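Local coordinates for TRAP dicarboxylate ABC transporter, substrate-binding protein (Roseobacter denitrificans, PDB 4OVQ) that binds beta-D-glucuronate in the periplasm as the solute-binding component of a TRAP-type transporter, probably delivering it to the membrane permease, at residues A[86-91]-A[167-172]; A[141-146]-A[232-237]; A[208-213]-A[267-272]. One frame throughout, in Å; residues are numbered along the deposited sequence.

Contact 1 of 3, residues A[86-91]-A[167-172]. With BDP (beta-D-glucopyranuronic acid), chain C.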
# COMPACT_ATOMS: atom_id res chain seq x y z
N ASN A 86 -2.56 -3.36 -9.73
CA ASN A 86 -2.93 -2.58 -8.57
C ASN A 86 -1.78 -2.75 -7.57
O ASN A 86 -1.64 -3.81 -6.96
CB ASN A 86 -4.27 -3.05 -7.99
CG ASN A 86 -4.45 -2.72 -6.51
OD1 ASN A 86 -4.98 -3.51 -5.74
ND2 ASN A 86 -4.00 -1.54 -6.11
N PHE A 87 -0.96 -1.72 -7.46
CA PHE A 87 0.21 -1.74 -6.62
C PHE A 87 0.07 -0.79 -5.41
O PHE A 87 -0.26 0.41 -5.55
CB PHE A 87 1.47 -1.37 -7.41
CG PHE A 87 1.80 -2.31 -8.52
CD1 PHE A 87 1.67 -3.67 -8.34
CD2 PHE A 87 2.26 -1.81 -9.73
CE1 PHE A 87 1.97 -4.55 -9.37
CE2 PHE A 87 2.58 -2.66 -10.77
CZ PHE A 87 2.44 -4.03 -10.58
N ASN A 88 0.39 -1.32 -4.24
CA ASN A 88 0.67 -0.48 -3.08
C ASN A 88 1.93 0.33 -3.34
O ASN A 88 2.89 -0.18 -3.93
CB ASN A 88 0.92 -1.39 -1.90
CG ASN A 88 1.01 -0.67 -0.56
OD1 ASN A 88 2.11 -0.35 -0.09
ND2 ASN A 88 -0.13 -0.51 0.10
N LEU A 89 1.98 1.59 -2.93
CA LEU A 89 3.18 2.40 -3.22
C LEU A 89 4.41 2.01 -2.41
O LEU A 89 5.52 2.38 -2.77
CB LEU A 89 2.89 3.90 -3.11
CG LEU A 89 2.65 4.50 -4.50
CD1 LEU A 89 1.40 3.97 -5.16
CD2 LEU A 89 2.61 6.04 -4.42
N GLY A 90 4.22 1.25 -1.33
CA GLY A 90 5.34 0.80 -0.51
C GLY A 90 6.47 0.16 -1.28
O GLY A 90 7.61 0.60 -1.25
N PRO A 91 6.17 -0.90 -2.02
CA PRO A 91 7.20 -1.58 -2.83
C PRO A 91 7.60 -0.82 -4.10
O PRO A 91 8.60 -1.19 -4.73
CB PRO A 91 6.55 -2.93 -3.15
CG PRO A 91 5.39 -3.06 -2.19
CD PRO A 91 4.92 -1.67 -1.97
N ARG A 167 7.86 -8.43 10.57
CA ARG A 167 7.87 -8.46 9.12
C ARG A 167 7.42 -7.11 8.59
O ARG A 167 6.47 -6.49 9.09
CB ARG A 167 6.93 -9.54 8.60
CG ARG A 167 6.86 -9.64 7.04
CD ARG A 167 5.79 -8.72 6.47
NE ARG A 167 5.74 -8.72 5.01
CZ ARG A 167 4.83 -8.05 4.32
NH1 ARG A 167 3.91 -7.35 4.97
NH2 ARG A 167 4.85 -8.09 2.99
N VAL A 168 8.13 -6.71 7.53
CA VAL A 168 7.77 -5.53 6.76
C VAL A 168 7.84 -5.80 5.29
O VAL A 168 8.38 -6.82 4.85
CB VAL A 168 8.71 -4.32 7.07
CG1 VAL A 168 8.47 -3.81 8.49
CG2 VAL A 168 10.17 -4.71 6.91
N MSE A 169 7.27 -4.89 4.50
CA MSE A 169 7.43 -4.95 3.04
C MSE A 169 8.85 -4.64 2.64
O MSE A 169 9.63 -4.17 3.46
CB MSE A 169 6.49 -3.96 2.37
CG MSE A 169 5.00 -4.29 2.55
SE MSE A 169 3.76 -3.19 1.55
CE MSE A 169 3.88 -1.53 2.61
N ASN A 170 9.15 -4.92 1.36
CA ASN A 170 10.49 -4.74 0.81
C ASN A 170 10.85 -3.27 0.48
O ASN A 170 10.79 -2.86 -0.67
CB ASN A 170 10.61 -5.63 -0.42
CG ASN A 170 10.44 -7.10 -0.09
OD1 ASN A 170 11.36 -7.75 0.40
ND2 ASN A 170 9.26 -7.63 -0.35
N ASN A 171 11.19 -2.51 1.51
CA ASN A 171 11.57 -1.10 1.38
C ASN A 171 12.41 -0.74 2.60
O ASN A 171 11.98 -0.94 3.74
CB ASN A 171 10.31 -0.21 1.24
CG ASN A 171 10.63 1.27 1.00
OD1 ASN A 171 11.70 1.77 1.40
ND2 ASN A 171 9.72 1.98 0.35
N GLU A 172 13.63 -0.26 2.38
CA GLU A 172 14.53 -0.00 3.51
C GLU A 172 14.02 1.07 4.47
O GLU A 172 14.47 1.16 5.62
CB GLU A 172 15.94 0.35 3.01
CG GLU A 172 16.81 -0.88 2.76
CD GLU A 172 17.42 -1.48 4.04
OE1 GLU A 172 18.09 -0.74 4.81
OE2 GLU A 172 17.22 -2.70 4.27
C1 BDP C . -1.45 -4.51 1.91
C2 BDP C . -1.36 -4.01 0.49
C3 BDP C . -0.75 -5.09 -0.31
C4 BDP C . 0.60 -5.43 0.22
C5 BDP C . 0.51 -5.84 1.68
C6 BDP C . 1.88 -6.15 2.30
O2 BDP C . -2.74 -3.81 0.05
O3 BDP C . -0.54 -4.50 -1.64
O4 BDP C . 1.19 -6.54 -0.58
O5 BDP C . -0.12 -4.82 2.45
O6A BDP C . 2.76 -6.71 1.59
O1 BDP C . -1.98 -3.56 2.78
O6B BDP C . 1.93 -5.96 3.54
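The turn around G90 and P91 meets the loop of M169 to N171 in a buried contact across the ligand cleft of a TRAP-type (DctP family) solute-binding protein. On one side strand 84-88 of the five-stranded sheet runs out into the short helix 89-92; on the other, strand 165-168 of a two-stranded parallel sheet runs out toward helix 172-180. A single hydrogen bond joins the segments directly, from N171 ND2 to G90 O at 3.0 Å. It is fairly straight at the proton (157°), with the donor tilted somewhat from the carbonyl plane. The same amide nitrogen also donates to N100, while N171 OD1 caps the start of helix 172-180 at the backbone N of L173.

M169, a selenomethionine, carries most of the packing from its own segment. Its chain runs straight to SE and then bends (chi3 -74°), which carries CE to N88 OD1 at 3.4 Å and toward G90 CA. Here the absence of a side chain at G90 matters, since a CB would collide with that methyl. P91 presents the CD side of its ring to SE at 4.0 Å. N88 OD1 also accepts from G90 N, an N-cap bond at the start of the short helix, with the donor well above the carbonyl plane. The amide's other end, ND2, bonds E234, so both ends of the group are held and its rotation is fixed.

Glucuronate lies against both segments: N88 CB meets its O3, and M169 CG and SE its carboxylate. R167 takes the sugar carboxylate in a two-pronged, end-on pairing. Its NH1 donates to BDP O6B at 2.8 Å and its NH2 to BDP O6A at 2.9 Å, both bonds almost linear.

Contact 2 of 3, residues A[141-146]-A[232-237]. With BDP (beta-D-glucopyranuronic acid), chain C.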
# COMPACT_ATOMS: atom_id res chain seq x y z
N TYR A 141 -6.11 4.23 -5.01
CA TYR A 141 -6.94 3.41 -4.13
C TYR A 141 -6.59 3.65 -2.67
O TYR A 141 -5.43 3.96 -2.34
CB TYR A 141 -6.67 1.93 -4.42
CG TYR A 141 -7.40 1.27 -5.56
CD1 TYR A 141 -8.24 1.95 -6.43
CD2 TYR A 141 -7.23 -0.10 -5.74
CE1 TYR A 141 -8.89 1.28 -7.47
CE2 TYR A 141 -7.87 -0.78 -6.75
CZ TYR A 141 -8.69 -0.10 -7.60
OH TYR A 141 -9.33 -0.81 -8.61
N ASP A 142 -7.57 3.48 -1.78
CA ASP A 142 -7.39 3.54 -0.33
C ASP A 142 -6.88 2.21 0.19
O ASP A 142 -7.35 1.14 -0.23
CB ASP A 142 -8.78 3.82 0.28
CG ASP A 142 -8.73 4.38 1.69
OD1 ASP A 142 -7.71 4.29 2.40
OD2 ASP A 142 -9.77 4.95 2.11
N ALA A 143 -5.91 2.25 1.10
CA ALA A 143 -5.49 1.07 1.87
C ALA A 143 -5.39 1.40 3.34
O ALA A 143 -4.73 0.69 4.10
CB ALA A 143 -4.15 0.51 1.36
N GLY A 144 -6.09 2.45 3.75
CA GLY A 144 -6.16 2.81 5.14
C GLY A 144 -4.82 3.08 5.80
O GLY A 144 -3.85 3.45 5.16
N ALA A 145 -4.84 2.99 7.13
CA ALA A 145 -3.61 3.04 7.92
C ALA A 145 -3.18 1.64 8.35
O ALA A 145 -4.01 0.80 8.69
CB ALA A 145 -3.81 3.90 9.15
N ARG A 146 -1.86 1.44 8.37
CA ARG A 146 -1.23 0.22 8.83
C ARG A 146 -0.85 0.32 10.31
O ARG A 146 -0.29 1.32 10.74
CB ARG A 146 0.04 -0.06 7.99
CG ARG A 146 -0.21 -0.10 6.51
CD ARG A 146 1.08 -0.24 5.71
NE ARG A 146 1.77 -1.50 5.89
CZ ARG A 146 1.71 -2.53 5.04
NH1 ARG A 146 0.87 -2.50 4.01
NH2 ARG A 146 2.41 -3.61 5.29
N ILE A 232 -0.28 4.53 3.43
CA ILE A 232 0.29 4.38 2.10
C ILE A 232 -0.84 4.15 1.10
O ILE A 232 -1.66 3.25 1.30
CB ILE A 232 1.25 3.16 2.10
CG1 ILE A 232 2.33 3.32 3.17
CG2 ILE A 232 1.85 2.98 0.73
CD1 ILE A 232 3.30 2.15 3.24
N PRO A 233 -0.89 4.95 0.03
CA PRO A 233 -1.94 4.76 -0.97
C PRO A 233 -1.56 3.65 -1.94
O PRO A 233 -0.40 3.19 -1.97
CB PRO A 233 -1.95 6.09 -1.72
CG PRO A 233 -0.54 6.56 -1.66
CD PRO A 233 -0.06 6.13 -0.29
N GLU A 234 -2.52 3.22 -2.74
CA GLU A 234 -2.22 2.33 -3.83
C GLU A 234 -2.64 2.99 -5.10
O GLU A 234 -3.28 4.04 -5.10
CB GLU A 234 -2.93 0.98 -3.65
CG GLU A 234 -2.84 0.43 -2.22
CD GLU A 234 -2.94 -1.07 -2.16
OE1 GLU A 234 -3.51 -1.67 -3.09
OE2 GLU A 234 -2.45 -1.60 -1.14
N CYS A 235 -2.28 2.38 -6.21
CA CYS A 235 -2.72 2.88 -7.48
C CYS A 235 -3.19 1.74 -8.39
O CYS A 235 -2.89 0.57 -8.15
CB CYS A 235 -1.60 3.67 -8.15
SG CYS A 235 -0.20 2.61 -8.67
N ILE A 236 -3.92 2.11 -9.43
CA ILE A 236 -4.05 1.34 -10.63
C ILE A 236 -2.92 1.85 -11.53
O ILE A 236 -2.90 3.06 -11.81
CB ILE A 236 -5.43 1.56 -11.32
CG1 ILE A 236 -6.60 1.26 -10.37
CG2 ILE A 236 -5.53 0.73 -12.61
CD1 ILE A 236 -7.96 1.46 -10.99
N CYS A 237 -2.02 0.95 -11.96
CA CYS A 237 -0.69 1.19 -12.62
C CYS A 237 -0.84 0.63 -14.05
O CYS A 237 -1.43 -0.44 -14.24
CB CYS A 237 0.55 0.45 -11.88
SG CYS A 237 2.09 1.05 -12.33
C1 BDP C . -1.45 -4.51 1.91
C2 BDP C . -1.36 -4.01 0.49
C3 BDP C . -0.75 -5.09 -0.31
C4 BDP C . 0.60 -5.43 0.22
C5 BDP C . 0.51 -5.84 1.68
C6 BDP C . 1.88 -6.15 2.30
O2 BDP C . -2.74 -3.81 0.05
O3 BDP C . -0.54 -4.50 -1.64
O4 BDP C . 1.19 -6.54 -0.58
O5 BDP C . -0.12 -4.82 2.45
O6A BDP C . 2.76 -6.71 1.59
O1 BDP C . -1.98 -3.56 2.78
O6B BDP C . 1.93 -5.96 3.54
O HOH W 1 -4.21 4.25 2.23
O HOH W 2 -1.82 1.93 3.79
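Two waters stand between the buried residues G144 and I232 where the backbones have parted. Water 1 accepts from A143 N and donates to G144 O and to I232 O, the last at 2.9 Å; water 2 accepts from I232 N and can donate to G144 O. Ahead of them D142 OD1 takes the N-H of G144 in an Asx turn, which bends the chain as it leaves its strand. The direct pairing is confined to Y141 and E234, an antiparallel hydrogen-bonded pair with Y141 N to E234 O at 2.8 Å and E234 N to Y141 O at 3.0 Å. It ties edge strand 135-141 to strand 234-239 in the five-stranded sheet, and residues 142-146 lead to strand 146-150 of the four-stranded sheet, joining the protein's two lobes. I236 lays CG1 and CD1 obliquely against the Y141 ring, whose OH bonds S261.

Both segments reach the glucuronate. E234 OE2 accepts from BDP O2 at 2.5 Å, and A143 CB packs against that carboxylate. R146, bent at chi3 (66°), turns its guanidinium edge to the sugar: NH1 donates to the ring oxygen BDP O5 at 3.0 Å, NH2 to BDP O6B. A leucine in its place would probably leave the sugar carboxylate with less compensating charge and E206 without its salt-bridge mate at NE. The R146 CD methylene meets I232 CD1 at 4.1 Å.

Contact 3 of 3, residues A[208-213]-A[267-272]. With BDP (beta-D-glucopyranuronic acid), chain C.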
# COMPACT_ATOMS: atom_id res chain seq x y z
N ASN A 208 -3.27 -2.91 7.46
CA ASN A 208 -4.62 -2.37 7.70
C ASN A 208 -5.57 -3.49 8.18
O ASN A 208 -5.24 -4.67 8.16
CB ASN A 208 -5.13 -1.72 6.43
CG ASN A 208 -5.04 -2.63 5.21
OD1 ASN A 208 -5.43 -3.79 5.25
ND2 ASN A 208 -4.51 -2.10 4.10
N TRP A 209 -6.77 -3.11 8.63
CA TRP A 209 -7.72 -4.11 9.11
C TRP A 209 -8.09 -5.18 8.09
O TRP A 209 -8.11 -6.36 8.41
CB TRP A 209 -9.02 -3.49 9.63
CG TRP A 209 -8.90 -2.75 10.91
CD1 TRP A 209 -8.90 -1.41 11.06
CD2 TRP A 209 -8.80 -3.31 12.23
NE1 TRP A 209 -8.80 -1.07 12.39
CE2 TRP A 209 -8.75 -2.22 13.13
CE3 TRP A 209 -8.75 -4.61 12.74
CZ2 TRP A 209 -8.64 -2.40 14.52
CZ3 TRP A 209 -8.64 -4.79 14.12
CH2 TRP A 209 -8.59 -3.68 14.99
N PRO A 210 -8.42 -4.78 6.85
CA PRO A 210 -8.83 -5.80 5.89
C PRO A 210 -7.77 -6.86 5.53
O PRO A 210 -8.10 -8.02 5.27
CB PRO A 210 -9.26 -4.97 4.67
CG PRO A 210 -9.65 -3.64 5.25
CD PRO A 210 -8.64 -3.42 6.34
N SER A 211 -6.51 -6.46 5.49
CA SER A 211 -5.42 -7.41 5.22
C SER A 211 -5.19 -8.31 6.42
O SER A 211 -4.98 -9.50 6.27
CB SER A 211 -4.12 -6.68 4.91
OG SER A 211 -4.09 -6.14 3.60
N TYR A 212 -5.23 -7.73 7.61
CA TYR A 212 -5.04 -8.49 8.85
C TYR A 212 -6.09 -9.59 8.91
O TYR A 212 -5.80 -10.73 9.26
CB TYR A 212 -5.21 -7.54 10.03
CG TYR A 212 -5.17 -8.12 11.43
CD1 TYR A 212 -4.08 -8.87 11.86
CD2 TYR A 212 -6.18 -7.83 12.36
CE1 TYR A 212 -4.02 -9.35 13.15
CE2 TYR A 212 -6.13 -8.34 13.64
CZ TYR A 212 -5.05 -9.09 14.03
OH TYR A 212 -5.01 -9.55 15.31
N GLU A 213 -7.30 -9.24 8.51
CA GLU A 213 -8.39 -10.19 8.52
C GLU A 213 -8.30 -11.20 7.36
O GLU A 213 -8.28 -12.40 7.59
CB GLU A 213 -9.71 -9.41 8.55
CG GLU A 213 -10.94 -10.25 8.62
CD GLU A 213 -11.54 -10.46 7.26
OE1 GLU A 213 -11.90 -9.46 6.59
OE2 GLU A 213 -11.61 -11.62 6.84
N ASP A 267 -15.45 3.50 -1.80
CA ASP A 267 -16.72 3.16 -1.13
C ASP A 267 -16.67 1.74 -0.54
O ASP A 267 -17.12 1.51 0.59
CB ASP A 267 -17.89 3.25 -2.11
CG ASP A 267 -18.18 4.67 -2.56
OD1 ASP A 267 -17.78 5.63 -1.86
OD2 ASP A 267 -18.83 4.84 -3.62
N LEU A 268 -16.17 0.79 -1.31
CA LEU A 268 -16.04 -0.59 -0.81
C LEU A 268 -15.09 -0.62 0.39
O LEU A 268 -15.33 -1.31 1.38
CB LEU A 268 -15.52 -1.55 -1.89
CG LEU A 268 -16.40 -1.77 -3.11
CD1 LEU A 268 -15.71 -2.69 -4.12
CD2 LEU A 268 -17.75 -2.34 -2.66
N TRP A 269 -14.00 0.13 0.28
CA TRP A 269 -12.95 0.11 1.31
C TRP A 269 -13.49 0.53 2.68
O TRP A 269 -13.24 -0.14 3.69
CB TRP A 269 -11.78 1.02 0.92
CG TRP A 269 -10.72 0.93 1.97
CD1 TRP A 269 -10.47 1.82 2.98
CD2 TRP A 269 -9.81 -0.16 2.15
NE1 TRP A 269 -9.45 1.34 3.78
CE2 TRP A 269 -9.04 0.13 3.29
CE3 TRP A 269 -9.59 -1.35 1.47
CZ2 TRP A 269 -8.04 -0.74 3.77
CZ3 TRP A 269 -8.62 -2.21 1.94
CH2 TRP A 269 -7.84 -1.89 3.08
N ASN A 270 -14.23 1.63 2.74
CA ASN A 270 -14.68 2.11 4.04
C ASN A 270 -15.63 1.15 4.74
O ASN A 270 -15.54 0.94 5.95
CB ASN A 270 -15.26 3.53 3.93
CG ASN A 270 -14.17 4.60 3.78
OD1 ASN A 270 -14.23 5.45 2.89
ND2 ASN A 270 -13.18 4.56 4.67
N LYS A 271 -16.50 0.50 3.98
CA LYS A 271 -17.36 -0.54 4.57
C LYS A 271 -16.54 -1.76 5.02
O LYS A 271 -16.90 -2.46 5.97
CB LYS A 271 -18.43 -0.95 3.56
CG LYS A 271 -19.51 0.11 3.37
CD LYS A 271 -20.73 -0.47 2.70
CE LYS A 271 -20.53 -0.57 1.20
NZ LYS A 271 -21.49 -1.53 0.59
N ARG A 272 -15.41 -2.01 4.37
CA ARG A 272 -14.69 -3.26 4.62
C ARG A 272 -13.85 -3.14 5.86
O ARG A 272 -13.66 -4.13 6.57
CB ARG A 272 -13.79 -3.62 3.44
CG ARG A 272 -12.97 -4.87 3.67
CD ARG A 272 -13.86 -5.99 4.13
NE ARG A 272 -13.12 -7.23 4.26
CZ ARG A 272 -12.95 -8.12 3.29
NH1 ARG A 272 -12.26 -9.22 3.54
NH2 ARG A 272 -13.52 -7.93 2.11
C1 BDP C . -1.45 -4.51 1.91
C2 BDP C . -1.36 -4.01 0.49
C3 BDP C . -0.75 -5.09 -0.31
C4 BDP C . 0.60 -5.43 0.22
C5 BDP C . 0.51 -5.84 1.68
C6 BDP C . 1.88 -6.15 2.30
O2 BDP C . -2.74 -3.81 0.05
O3 BDP C . -0.54 -4.50 -1.64
O4 BDP C . 1.19 -6.54 -0.58
O5 BDP C . -0.12 -4.82 2.45
O6A BDP C . 2.76 -6.71 1.59
O1 BDP C . -1.98 -3.56 2.78
O6B BDP C . 1.93 -5.96 3.54
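R272 and E213 form a salt bridge between helix 248-282 and the short helix 209-214. R272 NH1 donates to E213 OE1 at 3.1 Å, on the syn side of the carboxylate and close to its plane, and R272 NE adds a weak bond to the same oxygen at 3.4 Å. Carboxylate and guanidinium are nearly coplanar, their planes 24° apart. S276, one turn further along the long helix, hydrogen-bonds both E213 OE1 and R272 NE and so links the pair.

A second polar cluster caps the short helix. N208 OD1 accepts from S211 N at 2.9 Å, with the donor nitrogen nearly on the extended C=O line. The side chain is placed for this by a chi1 of 52°, which sets CG between the backbone N and the carbonyl carbon. Its ND2 faces the cleft, bonding A143 O and lying 3.2 Å from BDP O1.

Around these groups the helices pack through P210 and W269. P210 CG sits over one face of the indole, 3.3 Å from W269 CH2, a close CH-pi contact, while P210 CB rests on R272 CG at 3.8 Å. The N208 amide stands steeply to the indole, with N208 CG at the edge of the indole and ND2 3.5 Å from W269 CH2. The two short helical segments run 65° apart, with axes 10.9 Å apart at closest approach.

The cap, the bond to A143 O and the indole probably hold the amide of N208, a glucuronate-binding residue, in position, while on the partly exposed side E213 OE1 is gripped chiefly by R272 NH1 and S276.

The three contacts surround one glucuronate and interleave along the chain: contact 1 and contact 2 cross, as do contacts 2 and 3, while contact 1 closes before contact 3 opens. Contact 2 lies between, its centre about 11 Å from the centres of both others, which are about 18 Å apart. Contacts 1 and 2 share the five-stranded sheet, where strands 84-88 and 234-239 are neighbours joined by the backbone bond from C235 N to F87 O. Contact 2 meets contact 3 where D142 and A143 pack on W269. The ligand is thus held by the five-stranded sheet, strand 165-168, the connection 142-146 and the start of helix 209-214, consistent with a cleft closed around its sugar.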